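Discoidin-2 (Dictyostelium discoideum, PDB 2VM9) is a galactose-binding lectin that also recognises N-acetylgalactosamine, binds calcium, may be necessary for spore formation and may take part in forming the spore coat. Local coordinates at residues A[229-234]-A[248-253]. Sequence-based numbering, arbitrary orientation.
Sequences KGFDLT and FDYVAV
One face of the Y250 ring receives the edge of F231 in a T-shaped stack: CE2 of F231 sits over the centre of the tyrosine ring, 3.7 Å above its plane, while the backbone N of A252 lies at the tyrosine's edge. The F231 ring has CD2 of L233 and CD2 of Y250 at its own edge. This is the core of the lectin-like β-sandwich, the H-type lectin fold, where the middle strand of each three-stranded sheet, 230-237 and 243-254, faces the other across the interior. The ring centroids are 5.0 Å apart with planes inclined at 73°, so weakly positive ring hydrogens meet the π cloud. F231 CZ comes within 3.7 Å of Y250 CG. In both residues CG sits between the backbone N and the carbonyl carbon (chi1 71° in F231, 76° in Y250). Phenylalanine suits this buried place because its far edge is wholly apolar, and tyrosine offers that edge a broad ring face; V189 and V201 of the same chain also pack on F231. Beside the stack L233 meets F248, two apolar side chains suited to the interior, crossing at about a right angle. The charged D249 suits the side turned away: OD1 forms a salt bridge with K206 NZ of its own chain, and OD2 accepts a hydrogen bond from the backbone N of I203 of the second subunit, so strand 243-254 serves both the core and the trimer. F248 also packs on C205 of its own chain and of the third subunit. The leucine reaches the phenylalanine through a single branch, CD1 lying 4.1 Å from F248 CD2.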
ATOM      1  N   LYS A 229      -2.340  -4.086 -22.892  1.00 14.13           N
ATOM      2  CA  LYS A 229      -2.030  -2.831 -23.581  1.00 15.01           C
ATOM      3  C   LYS A 229      -3.243  -1.948 -23.856  1.00 13.49           C
ATOM      4  O   LYS A 229      -3.105  -0.749 -24.033  1.00 13.33           O
ATOM      5  CB  LYS A 229      -1.342  -3.105 -24.922  1.00 15.55           C
ATOM      6  CG  LYS A 229       0.089  -3.671 -24.826  1.00 18.31           C
ATOM      7  CD  LYS A 229       0.759  -3.696 -26.219  1.00 18.87           C
ATOM      8  CE  LYS A 229       2.201  -4.250 -26.141  1.00 22.14           C
ATOM      9  NZ  LYS A 229       2.837  -4.401 -27.506  1.00 22.44           N
ATOM     10  N   GLY A 230      -4.423  -2.546 -23.890  1.00 12.95           N
ATOM     11  CA  GLY A 230      -5.605  -1.770 -24.248  1.00 12.74           C
ATOM     12  C   GLY A 230      -6.826  -2.629 -24.412  1.00 11.80           C
ATOM     13  O   GLY A 230      -6.868  -3.757 -23.950  1.00 11.54           O
ATOM     14  N   PHE A 231      -7.852  -2.070 -25.051  1.00 11.37           N
ATOM     15  CA  PHE A 231      -9.074  -2.842 -25.242  1.00 10.35           C
ATOM     16  C   PHE A 231      -9.842  -2.253 -26.407  1.00 10.03           C
ATOM     17  O   PHE A 231      -9.463  -1.212 -26.947  1.00 10.59           O
ATOM     18  CB  PHE A 231      -9.918  -2.817 -23.954  1.00 10.47           C
ATOM     19  CG  PHE A 231     -10.558  -1.469 -23.657  1.00 10.06           C
ATOM     20  CD1 PHE A 231     -11.894  -1.241 -23.972  1.00 11.09           C
ATOM     21  CD2 PHE A 231      -9.817  -0.437 -23.069  1.00 10.70           C
ATOM     22  CE1 PHE A 231     -12.489  -0.020 -23.695  1.00 10.03           C
ATOM     23  CE2 PHE A 231     -10.411   0.809 -22.801  1.00 11.58           C
ATOM     24  CZ  PHE A 231     -11.752   1.013 -23.124  1.00 12.10           C
ATOM     25  N   ASP A 232     -10.918  -2.922 -26.799  1.00  9.17           N
ATOM     26  CA  ASP A 232     -11.788  -2.371 -27.840  1.00  9.18           C
ATOM     27  C   ASP A 232     -13.097  -1.920 -27.208  1.00  8.80           C
ATOM     28  O   ASP A 232     -13.725  -2.689 -26.474  1.00  9.65           O
ATOM     29  CB  ASP A 232     -12.130  -3.458 -28.886  1.00  9.35           C
ATOM     30  CG  ASP A 232     -10.964  -3.818 -29.780  1.00 10.69           C
ATOM     31  OD1 ASP A 232     -10.120  -2.956 -30.065  1.00 11.89           O
ATOM     32  OD2 ASP A 232     -10.949  -4.969 -30.244  1.00 11.45           O
ATOM     33  N   LEU A 233     -13.496  -0.691 -27.503  1.00  8.74           N
ATOM     34  CA  LEU A 233     -14.852  -0.235 -27.150  1.00  8.19           C
ATOM     35  C   LEU A 233     -15.697  -0.508 -28.384  1.00  7.77           C
ATOM     36  O   LEU A 233     -15.490   0.113 -29.437  1.00  7.63           O
ATOM     37  CB  LEU A 233     -14.849   1.246 -26.827  1.00  9.13           C
ATOM     38  CG  LEU A 233     -16.051   1.787 -26.007  1.00 11.77           C
ATOM     39  CD1 LEU A 233     -17.375   1.211 -26.467  1.00 10.82           C
ATOM     40  CD2 LEU A 233     -15.881   1.545 -24.532  1.00 13.14           C
ATOM     41  N   THR A 234     -16.599  -1.479 -28.272  1.00  7.19           N
ATOM     42  CA  THR A 234     -17.484  -1.780 -29.364  1.00  7.19           C
ATOM     43  C   THR A 234     -18.758  -0.959 -29.126  1.00  7.22           C
ATOM     44  O   THR A 234     -19.398  -1.122 -28.083  1.00  7.16           O
ATOM     45  CB  THR A 234     -17.786  -3.282 -29.428  1.00  8.32           C
ATOM     46  OG1 THR A 234     -16.551  -4.005 -29.633  1.00  9.34           O
ATOM     47  CG2 THR A 234     -18.753  -3.565 -30.584  1.00  8.80           C
ATOM     48  N   PHE A 248     -17.975   7.314 -24.053  1.00  6.28           N
ATOM     49  CA  PHE A 248     -17.849   6.650 -22.746  1.00  6.18           C
ATOM     50  C   PHE A 248     -16.597   7.101 -22.008  1.00  6.59           C
ATOM     51  O   PHE A 248     -15.530   7.269 -22.619  1.00  7.27           O
ATOM     52  CB  PHE A 248     -17.777   5.129 -22.914  1.00  6.16           C
ATOM     53  CG  PHE A 248     -19.068   4.513 -23.405  1.00  7.19           C
ATOM     54  CD1 PHE A 248     -20.023   4.067 -22.487  1.00  6.96           C
ATOM     55  CD2 PHE A 248     -19.332   4.414 -24.769  1.00  7.15           C
ATOM     56  CE1 PHE A 248     -21.248   3.513 -22.921  1.00  7.43           C
ATOM     57  CE2 PHE A 248     -20.551   3.846 -25.237  1.00  7.06           C
ATOM     58  CZ  PHE A 248     -21.513   3.421 -24.315  1.00  6.23           C
ATOM     59  N   ASP A 249     -16.714   7.230 -20.685  1.00  6.61           N
ATOM     60  CA  ASP A 249     -15.509   7.204 -19.855  1.00  6.59           C
ATOM     61  C   ASP A 249     -15.264   5.741 -19.508  1.00  7.09           C
ATOM     62  O   ASP A 249     -16.211   4.966 -19.314  1.00  7.19           O
ATOM     63  CB  ASP A 249     -15.707   8.007 -18.575  1.00  6.96           C
ATOM     64  CG  ASP A 249     -15.299   9.475 -18.734  1.00  7.76           C
ATOM     65  OD1 ASP A 249     -14.669   9.822 -19.770  1.00  9.73           O
ATOM     66  OD2 ASP A 249     -15.620  10.276 -17.832  1.00  8.36           O
ATOM     67  N   TYR A 250     -14.001   5.357 -19.420  1.00  7.41           N
ATOM     68  CA  TYR A 250     -13.688   4.016 -18.936  1.00  7.78           C
ATOM     69  C   TYR A 250     -12.778   4.070 -17.717  1.00  8.23           C
ATOM     70  O   TYR A 250     -11.998   5.023 -17.542  1.00  8.38           O
ATOM     71  CB  TYR A 250     -13.053   3.157 -20.032  1.00  8.04           C
ATOM     72  CG  TYR A 250     -11.588   3.478 -20.328  1.00  8.33           C
ATOM     73  CD1 TYR A 250     -10.554   2.943 -19.521  1.00 10.00           C
ATOM     74  CD2 TYR A 250     -11.235   4.290 -21.404  1.00  9.11           C
ATOM     75  CE1 TYR A 250      -9.215   3.230 -19.781  1.00 10.79           C
ATOM     76  CE2 TYR A 250      -9.872   4.587 -21.687  1.00  9.93           C
ATOM     77  CZ  TYR A 250      -8.878   4.033 -20.868  1.00 12.88           C
ATOM     78  OH  TYR A 250      -7.547   4.309 -21.117  1.00 13.06           O
ATOM     79  N   VAL A 251     -12.885   3.029 -16.894  1.00  9.09           N
ATOM     80  CA  VAL A 251     -12.019   2.862 -15.724  1.00  9.95           C
ATOM     81  C   VAL A 251     -11.484   1.431 -15.833  1.00  9.28           C
ATOM     82  O   VAL A 251     -12.251   0.477 -15.752  1.00  9.79           O
ATOM     83  CB  VAL A 251     -12.783   3.094 -14.399  1.00 11.34           C
ATOM     84  CG1 VAL A 251     -11.860   2.844 -13.183  1.00 12.53           C
ATOM     85  CG2 VAL A 251     -13.365   4.552 -14.330  1.00 12.12           C
ATOM     86  N   ALA A 252     -10.186   1.312 -16.123  1.00  9.60           N
ATOM     87  CA  ALA A 252      -9.541   0.013 -16.234  1.00 10.06           C
ATOM     88  C   ALA A 252      -8.892  -0.273 -14.884  1.00 10.22           C
ATOM     89  O   ALA A 252      -8.140   0.571 -14.368  1.00 10.60           O
ATOM     90  CB  ALA A 252      -8.509   0.034 -17.311  1.00 10.78           C
ATOM     91  N   VAL A 253      -9.203  -1.435 -14.323  1.00 11.04           N
ATOM     92  CA  VAL A 253      -8.748  -1.777 -12.972  1.00 11.08           C
ATOM     93  C   VAL A 253      -7.962  -3.081 -13.017  1.00 11.30           C
ATOM     94  O   VAL A 253      -8.440  -4.094 -13.514  1.00 10.49           O
ATOM     95  CB  VAL A 253      -9.927  -1.924 -11.966  1.00 11.89           C
ATOM     96  CG1 VAL A 253      -9.393  -2.203 -10.552  1.00 12.81           C
ATOM     97  CG2 VAL A 253     -10.812  -0.664 -11.957  1.00 11.51           C
TER